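Local coordinates for protein proline iminopeptidase (Streptomyces halstedii, PDB 3WMR) that is an alpha/beta hydrolase-fold amidohydrolase that has a hydrophobic tunnel for interacting with polyketide substrates and probably releases N-terminal proline from peptides, at residues A[155-158]-A[159-162]; A[231-234]-A[235-239]. One frame throughout, in Å; residues are numbered along the deposited sequence.

Each interaction is a local contact within its own continuous run of chain, and both are partly buried. Interaction 1 lies within one helix, 155-166, where regular backbone bonds do the holding and the distinctive chemistry is apolar, sulfur against an indole. Interaction 2 lies in the loop that follows helix 225-230, without regular bonding, and there a single buried side-chain amide organises the backbone. The two touch where the helix meets the loop: the indole N-H bonds to a loop carbonyl, M162 SD packs 3.5 Å from F236 CB, and L159 CD1 lies 3.6 Å from V238 O. Their solvent-facing ends differ too, K156 and Q160 on the helix, I239 on the loop.

Interaction 1 of 2, residues A[155-158]-A[159-162]; sequences MKIW and LQEM
A Met-aromatic contact one turn apart, M162 over W158, marks the buried side of the first turns of helix 155-166. The indole is directed there by CG standing anti to the backbone N (chi1 -178°). M162 bends at its second and third torsions and curls back over one face: its CE lies 3.9 Å from the centroid of the five-membered ring, a CH-pi contact almost on the ring normal, while SD sits 4.1 Å from the same centroid, further off the normal. On the opposite face M155 CE is 3.6 Å above the plane, toward the rim, so two flexible methionines clasp one rigid plate. Such pliable, polarisable chains suit a buried site where they must follow a flat surface.

Beneath the side chains run regular helical bonds. M162 N gives a 2.8 Å bond to W158 O, nearly along the C=O axis, and E161 N meets I157 O at 2.9 Å with similar alignment. By contrast, L159 N approaches M155 O from above the carbonyl plane, 37° out of it. Q160, extended beyond CG, lays its aliphatic part beside K156 O, with CG 3.5 Å away, on the exposed side where a polar end is at home.

The indole NE1, buried, is satisfied by E235 O in the loop after helix 225-230. With W158 cut back to an alanine, the E235 carbonyl is likely to lose its donor and the two methionine methyls the plate they close on. W158 also lies close to H293 and D266, the predicted catalytic histidine and acid, so the helix borders the probable active site. K156 bridges to D244, E161 OE1 hydrogen-bonds T269 OG1 and pairs with R164, while I157 and E161 pack against helix 270-279.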
# COMPACT_ATOMS: atom_id res chain seq x y z
N MET A 155 4.26 -5.55 11.39
CA MET A 155 4.92 -4.29 11.75
C MET A 155 6.01 -4.48 12.80
O MET A 155 6.90 -3.63 12.93
CB MET A 155 3.89 -3.25 12.20
CG MET A 155 2.86 -2.92 11.12
SD MET A 155 3.53 -2.61 9.46
CE MET A 155 4.40 -1.03 9.69
N LYS A 156 5.97 -5.59 13.55
CA LYS A 156 7.06 -5.90 14.47
C LYS A 156 8.34 -6.22 13.72
O LYS A 156 9.41 -5.67 14.05
CB LYS A 156 6.72 -7.11 15.36
CG LYS A 156 5.66 -6.81 16.38
CD LYS A 156 5.48 -7.98 17.35
CE LYS A 156 4.27 -7.76 18.24
NZ LYS A 156 4.45 -6.56 19.11
N ILE A 157 8.24 -7.10 12.73
CA ILE A 157 9.38 -7.43 11.90
C ILE A 157 9.80 -6.16 11.13
O ILE A 157 10.99 -5.90 10.97
CB ILE A 157 9.08 -8.57 10.91
CG1 ILE A 157 8.72 -9.87 11.66
CG2 ILE A 157 10.27 -8.83 10.02
CD1 ILE A 157 8.18 -10.96 10.77
N TRP A 158 8.83 -5.38 10.67
CA TRP A 158 9.12 -4.09 10.00
C TRP A 158 10.04 -3.25 10.87
O TRP A 158 11.11 -2.88 10.43
CB TRP A 158 7.81 -3.35 9.70
CG TRP A 158 7.96 -2.02 8.96
CD1 TRP A 158 8.05 -0.79 9.52
CD2 TRP A 158 7.92 -1.80 7.53
NE1 TRP A 158 8.09 0.18 8.55
CE2 TRP A 158 8.05 -0.42 7.32
CE3 TRP A 158 7.84 -2.65 6.43
CZ2 TRP A 158 8.07 0.14 6.04
CZ3 TRP A 158 7.85 -2.09 5.14
CH2 TRP A 158 7.97 -0.71 4.97
N LEU A 159 9.65 -3.00 12.13
CA LEU A 159 10.46 -2.16 13.00
C LEU A 159 11.85 -2.73 13.29
O LEU A 159 12.80 -1.97 13.39
CB LEU A 159 9.72 -1.81 14.30
CG LEU A 159 8.73 -0.66 14.15
CD1 LEU A 159 7.88 -0.51 15.40
CD2 LEU A 159 9.48 0.64 13.83
N GLN A 160 11.98 -4.05 13.40
CA GLN A 160 13.32 -4.66 13.51
C GLN A 160 14.18 -4.39 12.27
O GLN A 160 15.37 -4.04 12.36
CB GLN A 160 13.20 -6.17 13.76
CG GLN A 160 12.64 -6.45 15.13
CD GLN A 160 12.16 -7.87 15.36
OE1 GLN A 160 11.89 -8.62 14.43
NE2 GLN A 160 12.03 -8.23 16.63
N GLU A 161 13.56 -4.52 11.11
CA GLU A 161 14.27 -4.31 9.87
C GLU A 161 14.62 -2.83 9.65
O GLU A 161 15.69 -2.53 9.13
CB GLU A 161 13.50 -4.92 8.69
CG GLU A 161 13.58 -6.44 8.69
CD GLU A 161 14.98 -6.94 8.36
OE1 GLU A 161 15.35 -6.97 7.16
OE2 GLU A 161 15.71 -7.29 9.31
N MET A 162 13.75 -1.92 10.08
CA MET A 162 14.06 -0.48 10.03
C MET A 162 15.34 -0.16 10.82
O MET A 162 16.21 0.57 10.35
CB MET A 162 12.92 0.36 10.59
CG MET A 162 11.62 0.34 9.80
SD MET A 162 11.76 0.62 8.02
CE MET A 162 11.81 -1.06 7.39

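Interaction 2 of 2, residues A[231-234]-A[235-239]; sequences NGPN and EFHVI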
# COMPACT_ATOMS: atom_id res chain seq x y z
N ASN A 231 -0.04 4.91 11.54
CA ASN A 231 1.34 4.58 11.22
C ASN A 231 2.41 5.33 12.03
O ASN A 231 3.19 4.72 12.75
CB ASN A 231 1.61 4.77 9.71
CG ASN A 231 3.07 4.56 9.35
OD1 ASN A 231 3.87 5.52 9.28
ND2 ASN A 231 3.43 3.32 9.14
N GLY A 232 2.46 6.66 11.89
CA GLY A 232 3.53 7.44 12.46
C GLY A 232 3.88 8.56 11.48
O GLY A 232 3.26 8.66 10.44
N PRO A 233 4.87 9.39 11.82
CA PRO A 233 5.22 10.54 10.97
C PRO A 233 5.77 10.18 9.61
O PRO A 233 5.70 11.00 8.69
CB PRO A 233 6.30 11.28 11.76
CG PRO A 233 6.66 10.40 12.91
CD PRO A 233 5.60 9.39 13.10
N ASN A 234 6.32 8.97 9.47
CA ASN A 234 6.97 8.56 8.22
C ASN A 234 7.03 7.03 8.13
O ASN A 234 6.57 6.33 9.03
CB ASN A 234 8.36 9.19 8.10
CG ASN A 234 9.28 8.77 9.22
OD1 ASN A 234 9.59 7.60 9.39
ND2 ASN A 234 9.73 9.74 10.00
N GLU A 235 7.56 6.55 7.02
CA GLU A 235 7.61 5.13 6.69
C GLU A 235 8.28 4.22 7.73
O GLU A 235 7.82 3.10 7.95
CB GLU A 235 8.34 4.95 5.36
CG GLU A 235 7.52 5.37 4.16
CD GLU A 235 6.31 4.48 4.03
OE1 GLU A 235 6.51 3.28 3.74
OE2 GLU A 235 5.18 4.98 4.27
N PHE A 236 9.36 4.70 8.35
CA PHE A 236 10.16 3.88 9.26
C PHE A 236 9.89 4.14 10.76
O PHE A 236 10.04 3.22 11.59
CB PHE A 236 11.66 3.99 8.95
CG PHE A 236 12.20 5.41 8.94
CD1 PHE A 236 12.42 6.08 7.73
CD2 PHE A 236 12.50 6.07 10.12
CE1 PHE A 236 12.93 7.37 7.72
CE2 PHE A 236 13.01 7.37 10.10
CZ PHE A 236 13.22 8.01 8.90
N HIS A 237 9.49 5.36 11.10
CA HIS A 237 9.20 5.72 12.51
C HIS A 237 7.74 5.38 12.78
O HIS A 237 6.87 6.25 12.84
CB HIS A 237 9.50 7.21 12.79
CG HIS A 237 9.53 7.57 14.25
ND1 HIS A 237 10.19 6.81 15.20
CD2 HIS A 237 9.03 8.64 14.92
CE1 HIS A 237 10.08 7.39 16.39
NE2 HIS A 237 9.38 8.50 16.24
N VAL A 238 7.49 4.08 12.93
CA VAL A 238 6.12 3.58 13.11
C VAL A 238 5.79 3.58 14.60
O VAL A 238 6.17 2.66 15.33
CB VAL A 238 5.95 2.16 12.55
CG1 VAL A 238 4.55 1.61 12.87
CG2 VAL A 238 6.20 2.15 11.07
N ILE A 239 5.10 4.63 15.04
CA ILE A 239 4.71 4.78 16.43
C ILE A 239 3.19 4.90 16.60
O ILE A 239 2.70 5.15 17.71
CB ILE A 239 5.41 6.01 17.08
CG1 ILE A 239 5.01 7.31 16.38
CG2 ILE A 239 6.91 5.83 17.08
CD1 ILE A 239 5.46 8.56 17.11
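N234 and F236 each carry CG between the backbone N and the carbonyl carbon (chi1 61° and 55°), which turns the asparagine amide inward over the loop and sets the phenyl ring beneath it. N234 OD1 stands 3.2 Å above the centre of one ring face. The same oxygen accepts two backbone bonds: one from F236 N at 3.1 Å, in the carbonyl plane and rather bent, which makes an Asx turn, and a straighter one from H237 N at 2.8 Å, tilted from that plane. Asparagine suits the place because its oxygen grips these two N-H groups while ND2 bonds to Y191 OH, fixing the amide's rotation.

The chain then bends through an inverse gamma turn centred on H237, closed by a weak bond from V238 N to F236 O. G232, at the helix end with phi 143°, has to be glycine: a CB would clash with H237 O and jam against the preceding carbonyl O. Alongside, P233 CG touches the edge of the imidazole, 3.6 Å from H237 CD2, and N231 O receives a CA-H contact from V238 CA at 3.2 Å.

This loop follows helix 225-230 and is packed against several helices. F236 packs on helices 155-166, 171-183 and 189-202, V238 rests on M155 and W158, and the E235 side chain bonds through its carboxylate to Y227 OH and packs against the predicted catalytic H293.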